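PDB 4MYY: CurG, CurH fusion protein from Moorea producens 3L, which joins the C-terminal docking domain of CurG to the N-terminal docking domain of CurH, a pairing that probably links successive modules of the curacin A polyketide synthase. Local coordinates for residues E21-I31 with P64-L75. Numbering follows the deposited sequence. Where two conformers were deposited one is given.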
ATOM      1  N   GLU B  21      -8.356   8.331   2.495  1.00 18.59           N
ATOM      2  CA  GLU B  21      -7.113   9.122   2.467  1.00 19.90           C
ATOM      3  C   GLU B  21      -6.529   9.180   3.893  1.00 20.21           C
ATOM      4  O   GLU B  21      -5.308   9.050   4.087  1.00 23.27           O
ATOM      5  CB  GLU B  21      -7.374  10.518   1.929  1.00 22.44           C
ATOM      6  CG  GLU B  21      -7.597  10.583   0.434  1.00 24.97           C
ATOM      7  CD  GLU B  21      -8.249  11.880   0.013  1.00 30.46           C
ATOM      8  OE1 GLU B  21      -8.195  12.853   0.794  1.00 33.65           O
ATOM      9  OE2 GLU B  21      -8.796  11.943  -1.112  1.00 32.48           O
ATOM     10  N   SER B  22      -7.401   9.294   4.893  1.00 20.52           N
ATOM     11  CA  SER B  22      -6.930   9.336   6.272  1.00 22.24           C
ATOM     12  C   SER B  22      -6.203   8.047   6.609  1.00 22.68           C
ATOM     13  O   SER B  22      -5.126   8.103   7.195  1.00 22.13           O
ATOM     14  CB  SER B  22      -8.064   9.623   7.246  1.00 25.98           C
ATOM     15  OG  SER B  22      -7.524   9.784   8.553  1.00 27.78           O
ATOM     16  N   SER B  23      -6.763   6.891   6.232  1.00 21.65           N
ATOM     17  CA  SER B  23      -6.088   5.613   6.468  0.50 22.90           C
ATOM     18  C   SER B  23      -4.765   5.516   5.710  1.00 21.06           C
ATOM     19  O   SER B  23      -3.746   5.169   6.291  1.00 22.00           O
ATOM     20  CB  SER B  23      -7.002   4.445   6.107  0.50 25.85           C
ATOM     21  OG  SER B  23      -8.137   4.435   6.951  0.50 29.36           O
ATOM     22  N   ILE B  24      -4.791   5.834   4.418  1.00 20.04           N
ATOM     23  CA  ILE B  24      -3.587   5.755   3.573  1.00 19.78           C
ATOM     24  C   ILE B  24      -2.477   6.662   4.151  1.00 19.29           C
ATOM     25  O   ILE B  24      -1.310   6.269   4.234  1.00 19.65           O
ATOM     26  CB  ILE B  24      -3.905   6.099   2.094  1.00 19.87           C
ATOM     27  CG1 ILE B  24      -4.801   4.998   1.489  1.00 21.59           C
ATOM     28  CG2 ILE B  24      -2.628   6.289   1.279  1.00 21.35           C
ATOM     29  CD1 ILE B  24      -5.638   5.466   0.304  1.00 21.61           C
ATOM     30  N   ASP B  25      -2.854   7.867   4.534  1.00 19.76           N
ATOM     31  CA  ASP B  25      -1.873   8.849   4.988  1.00 19.51           C
ATOM     32  C   ASP B  25      -1.254   8.387   6.278  1.00 19.28           C
ATOM     33  O   ASP B  25      -0.044   8.563   6.514  1.00 18.90           O
ATOM     34  CB  ASP B  25      -2.515  10.223   5.144  1.00 22.34           C
ATOM     35  CG  ASP B  25      -2.892  10.855   3.791  1.00 26.08           C
ATOM     36  OD1 ASP B  25      -2.564  10.285   2.713  1.00 26.58           O
ATOM     37  OD2 ASP B  25      -3.546  11.932   3.804  1.00 28.19           O
ATOM     38  N   GLN B  26      -2.080   7.797   7.134  1.00 18.81           N
ATOM     39  CA  GLN B  26      -1.569   7.339   8.408  1.00 19.47           C
ATOM     40  C   GLN B  26      -0.651   6.160   8.220  1.00 20.75           C
ATOM     41  O   GLN B  26       0.352   6.042   8.940  1.00 21.99           O
ATOM     42  CB  GLN B  26      -2.696   6.990   9.366  1.00 20.48           C
ATOM     43  CG  GLN B  26      -3.388   8.230   9.891  1.00 23.44           C
ATOM     44  CD  GLN B  26      -4.510   7.895  10.826  1.00 26.19           C
ATOM     45  OE1 GLN B  26      -4.280   7.507  11.972  1.00 31.81           O
ATOM     46  NE2 GLN B  26      -5.734   8.047  10.355  1.00 26.09           N
ATOM     47  N   ILE B  27      -0.989   5.279   7.284  1.00 21.42           N
ATOM     48  CA  ILE B  27      -0.111   4.141   7.003  1.00 24.43           C
ATOM     49  C   ILE B  27       1.200   4.677   6.446  1.00 22.54           C
ATOM     50  O   ILE B  27       2.286   4.273   6.867  1.00 22.02           O
ATOM     51  CB  ILE B  27      -0.783   3.052   6.116  1.00 26.76           C
ATOM     52  CG1 ILE B  27      -1.594   2.108   7.005  1.00 34.42           C
ATOM     53  CG2 ILE B  27       0.253   2.163   5.439  1.00 28.72           C
ATOM     54  CD1 ILE B  27      -3.030   2.505   7.223  1.00 32.60           C
ATOM     55  N   LEU B  28       1.117   5.635   5.538  1.00 21.08           N
ATOM     56  CA  LEU B  28       2.324   6.225   4.998  1.00 19.51           C
ATOM     57  C   LEU B  28       3.227   6.840   6.074  1.00 21.42           C
ATOM     58  O   LEU B  28       4.438   6.621   6.072  1.00 22.72           O
ATOM     59  CB  LEU B  28       1.951   7.265   3.941  1.00 19.92           C
ATOM     60  CG  LEU B  28       3.041   7.673   2.999  1.00 21.65           C
ATOM     61  CD1 LEU B  28       3.755   6.487   2.350  1.00 21.98           C
ATOM     62  CD2 LEU B  28       2.307   8.488   1.945  1.00 20.41           C
ATOM     63  N   GLU B  29       2.627   7.587   7.008  1.00 21.04           N
ATOM     64  CA  GLU B  29       3.336   8.146   8.146  1.00 24.80           C
ATOM     65  C   GLU B  29       4.075   7.075   8.946  1.00 23.96           C
ATOM     66  O   GLU B  29       5.225   7.268   9.352  1.00 25.52           O
ATOM     67  CB  GLU B  29       2.337   8.769   9.120  1.00 30.36           C
ATOM     68  CG  GLU B  29       1.965  10.207   8.897  1.00 41.03           C
ATOM     69  CD  GLU B  29       1.399  10.813  10.170  1.00 50.95           C
ATOM     70  OE1 GLU B  29       0.545  10.173  10.848  1.00 47.11           O
ATOM     71  OE2 GLU B  29       1.838  11.925  10.520  1.00 60.28           O
ATOM     72  N   SER B  30       3.393   5.954   9.176  1.00 22.73           N
ATOM     73  CA  SER B  30       3.897   4.881  10.012  1.00 24.92           C
ATOM     74  C   SER B  30       5.133   4.261   9.369  1.00 25.62           C
ATOM     75  O   SER B  30       6.066   3.868  10.056  1.00 27.48           O
ATOM     76  CB  SER B  30       2.804   3.835  10.306  1.00 23.74           C
ATOM     77  OG  SER B  30       2.546   2.997   9.192  1.00 29.81           O
ATOM     78  N   ILE B  31       5.139   4.230   8.037  1.00 24.75           N
ATOM     79  CA  ILE B  31       6.282   3.786   7.241  1.00 25.41           C
ATOM     80  C   ILE B  31       7.469   4.772   7.344  1.00 28.05           C
ATOM     81  O   ILE B  31       8.603   4.375   7.640  1.00 29.23           O
ATOM     82  CB  ILE B  31       5.840   3.539   5.765  1.00 27.95           C
ATOM     83  CG1 ILE B  31       4.815   2.395   5.705  1.00 26.58           C
ATOM     84  CG2 ILE B  31       7.034   3.234   4.887  1.00 32.01           C
ATOM     85  CD1 ILE B  31       4.088   2.248   4.379  1.00 30.19           C
ATOM     86  N   PRO B  64      -3.725  12.801  -3.244  1.00 19.43           N
ATOM     87  CA  PRO B  64      -4.138  11.577  -2.540  1.00 19.03           C
ATOM     88  C   PRO B  64      -3.757  10.285  -3.282  1.00 18.36           C
ATOM     89  O   PRO B  64      -3.320   9.302  -2.653  1.00 18.13           O
ATOM     90  CB  PRO B  64      -5.653  11.727  -2.498  1.00 21.50           C
ATOM     91  CG  PRO B  64      -5.840  13.213  -2.339  1.00 22.65           C
ATOM     92  CD  PRO B  64      -4.792  13.818  -3.238  1.00 21.50           C
ATOM     93  N   LEU B  65      -3.910  10.273  -4.602  1.00 18.28           N
ATOM     94  CA  LEU B  65      -3.632   9.057  -5.345  1.00 17.90           C
ATOM     95  C   LEU B  65      -2.131   8.822  -5.438  1.00 16.49           C
ATOM     96  O   LEU B  65      -1.693   7.664  -5.386  1.00 16.64           O
ATOM     97  CB  LEU B  65      -4.221   9.101  -6.757  1.00 20.23           C
ATOM     98  CG  LEU B  65      -4.380   7.738  -7.433  1.00 21.09           C
ATOM     99  CD1 LEU B  65      -5.314   6.766  -6.709  1.00 22.52           C
ATOM    100  CD2 LEU B  65      -4.899   7.984  -8.834  1.00 22.75           C
ATOM    101  N   GLN B  66      -1.349   9.898  -5.560  1.00 16.16           N
ATOM    102  CA  GLN B  66       0.127   9.738  -5.517  1.00 15.64           C
ATOM    103  C   GLN B  66       0.558   9.122  -4.179  1.00 15.50           C
ATOM    104  O   GLN B  66       1.406   8.219  -4.124  1.00 15.66           O
ATOM    105  CB  GLN B  66       0.817  11.075  -5.715  1.00 15.73           C
ATOM    106  CG  GLN B  66       0.907  11.464  -7.197  1.00 17.02           C
ATOM    107  CD  GLN B  66       1.490  12.832  -7.376  1.00 17.76           C
ATOM    108  OE1 GLN B  66       1.087  13.787  -6.706  1.00 19.18           O
ATOM    109  NE2 GLN B  66       2.415  12.963  -8.311  1.00 19.24           N
ATOM    110  N   ARG B  67      -0.010   9.620  -3.100  1.00 15.03           N
ATOM    111  CA  ARG B  67       0.317   9.059  -1.766  1.00 15.40           C
ATOM    112  C   ARG B  67      -0.049   7.569  -1.672  1.00 14.97           C
ATOM    113  O   ARG B  67       0.702   6.786  -1.115  1.00 14.49           O
ATOM    114  CB  ARG B  67      -0.340   9.843  -0.643  1.00 17.82           C
ATOM    115  CG  ARG B  67       0.291  11.205  -0.343  1.00 19.63           C
ATOM    116  CD  ARG B  67      -0.288  11.793   0.944  1.00 23.00           C
ATOM    117  NE  ARG B  67      -1.605  12.380   0.728  1.00 26.72           N
ATOM    118  CZ  ARG B  67      -1.763  13.583   0.176  1.00 30.27           C
ATOM    119  NH1 ARG B  67      -0.690  14.296  -0.173  1.00 31.87           N
ATOM    120  NH2 ARG B  67      -2.969  14.065  -0.062  1.00 31.32           N
ATOM    121  N   ALA B  68      -1.200   7.197  -2.223  1.00 15.03           N
ATOM    122  CA  ALA B  68      -1.656   5.814  -2.153  1.00 15.31           C
ATOM    123  C   ALA B  68      -0.692   4.937  -2.936  1.00 15.31           C
ATOM    124  O   ALA B  68      -0.248   3.885  -2.432  1.00 15.48           O
ATOM    125  CB  ALA B  68      -3.079   5.695  -2.704  1.00 16.36           C
ATOM    126  N   ALA B  69      -0.353   5.384  -4.151  1.00 15.24           N
ATOM    127  CA  ALA B  69       0.546   4.621  -4.995  1.00 16.23           C
ATOM    128  C   ALA B  69       1.927   4.484  -4.373  1.00 15.99           C
ATOM    129  O   ALA B  69       2.548   3.411  -4.507  1.00 16.86           O
ATOM    130  CB  ALA B  69       0.616   5.189  -6.407  1.00 16.50           C
ATOM    131  N   LEU B  70       2.397   5.541  -3.693  1.00 15.49           N
ATOM    132  CA  LEU B  70       3.702   5.524  -3.001  1.00 16.10           C
ATOM    133  C   LEU B  70       3.709   4.481  -1.880  1.00 16.11           C
ATOM    134  O   LEU B  70       4.653   3.688  -1.768  1.00 16.71           O
ATOM    135  CB  LEU B  70       4.001   6.915  -2.433  1.00 16.68           C
ATOM    136  CG  LEU B  70       5.258   7.004  -1.577  1.00 17.41           C
ATOM    137  CD1 LEU B  70       6.487   6.730  -2.441  1.00 18.55           C
ATOM    138  CD2 LEU B  70       5.293   8.396  -0.953  1.00 18.30           C
ATOM    139  N   ALA B  71       2.669   4.487  -1.043  1.00 16.45           N
ATOM    140  CA  ALA B  71       2.529   3.474   0.009  1.00 16.72           C
ATOM    141  C   ALA B  71       2.564   2.071  -0.572  1.00 16.95           C
ATOM    142  O   ALA B  71       3.225   1.205  -0.003  1.00 17.73           O
ATOM    143  CB  ALA B  71       1.223   3.664   0.761  1.00 16.00           C
ATOM    144  N   LEU B  72       1.850   1.839  -1.676  1.00 16.63           N
ATOM    145  CA  LEU B  72       1.746   0.471  -2.233  1.00 17.56           C
ATOM    146  C   LEU B  72       3.092   0.047  -2.746  1.00 18.70           C
ATOM    147  O   LEU B  72       3.506  -1.070  -2.499  1.00 18.25           O
ATOM    148  CB  LEU B  72       0.777   0.407  -3.399  1.00 18.52           C
ATOM    149  CG  LEU B  72      -0.692   0.639  -3.151  1.00 19.10           C
ATOM    150  CD1 LEU B  72      -1.421   0.440  -4.474  1.00 21.27           C
ATOM    151  CD2 LEU B  72      -1.171  -0.371  -2.121  1.00 20.27           C
ATOM    152  N   LYS B  73       3.755   0.939  -3.474  1.00 18.47           N
ATOM    153  CA  LYS B  73       5.097   0.631  -3.979  1.00 21.18           C
ATOM    154  C   LYS B  73       6.085   0.301  -2.887  1.00 19.42           C
ATOM    155  O   LYS B  73       6.888  -0.615  -3.020  1.00 20.20           O
ATOM    156  CB  LYS B  73       5.633   1.789  -4.798  1.00 23.84           C
ATOM    157  CG  LYS B  73       5.427   1.577  -6.258  1.00 34.39           C
ATOM    158  CD  LYS B  73       6.520   0.644  -6.738  1.00 37.05           C
ATOM    159  CE  LYS B  73       6.658   0.720  -8.234  1.00 45.87           C
ATOM    160  NZ  LYS B  73       7.719  -0.228  -8.651  1.00 52.45           N
ATOM    161  N   LYS B  74       6.052   1.077  -1.819  1.00 18.96           N
ATOM    162  CA  LYS B  74       6.916   0.845  -0.697  1.00 19.64           C
ATOM    163  C   LYS B  74       6.667  -0.513  -0.037  1.00 19.43           C
ATOM    164  O   LYS B  74       7.611  -1.245   0.257  1.00 19.32           O
ATOM    165  CB  LYS B  74       6.751   1.965   0.320  1.00 20.13           C
ATOM    166  CG  LYS B  74       7.482   1.715   1.613  1.00 21.49           C
ATOM    167  CD  LYS B  74       8.997   1.639   1.432  1.00 24.99           C
ATOM    168  CE  LYS B  74       9.654   1.191   2.736  1.00 29.06           C
ATOM    169  NZ  LYS B  74      11.133   1.068   2.593  1.00 31.96           N
ATOM    170  N   LEU B  75       5.403  -0.848   0.199  1.00 18.01           N
ATOM    171  CA  LEU B  75       5.105  -2.151   0.815  1.00 17.93           C
ATOM    172  C   LEU B  75       5.425  -3.331  -0.106  1.00 17.76           C
ATOM    173  O   LEU B  75       5.817  -4.407   0.354  1.00 18.35           O
ATOM    174  CB  LEU B  75       3.649  -2.207   1.239  1.00 19.69           C
ATOM    175  CG  LEU B  75       3.233  -1.259   2.377  1.00 21.10           C
ATOM    176  CD1 LEU B  75       1.803  -1.616   2.648  1.00 25.73           C
ATOM    177  CD2 LEU B  75       4.065  -1.370   3.646  1.00 26.77           C
TER
HETATM  178  O   HOH W   1      -4.339   9.396   0.289  1.00 24.94           O
HETATM  179  O   HOH W   2      -4.467  12.607   1.149  1.00 39.34           O
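Leu28 of helix 17-32, in the CurG part of this engineered fusion, drives both methyls into helix 64-82, in the CurH part, at the tight centre of the contact. Its CG lies anti to the backbone N (chi1 -162°), which sends CD1 to 4.0 Å from Ala71 CA. Small alanines let branched side chains reach the opposing backbone: Ile24 CG2 comes within 3.6 Å of Ala68 CA. The segment axes stay 9.4 Å apart, crossing at 46°. Ile31 splits its branches, CD1 meeting Leu75 CD2 at 3.7 Å and CG2 lying along the aliphatic chain of Lys74, whose NZ donates a hydrogen bond to Ala3 O of the second subunit.

The flank of Glu21 and Asp25 is polar and watery. Glu21 OE2 lies 3.4 Å from Pro64 CB. Arg67 suits both zones: CB and CG pack on Leu28 CD2, while NE makes a salt bridge to Asp25 OD1 (3.0 Å), its hydrogen bond weak and the charged planes 78° apart. One water links OD1 to Pro64 O.

Thus a class 2 C-terminal docking domain meets its N-terminal partner within a two-chain helical assembly: Ile59 of helix 42-61 packs on Leu28 and Leu70, and Leu72 of the second subunit on Leu75.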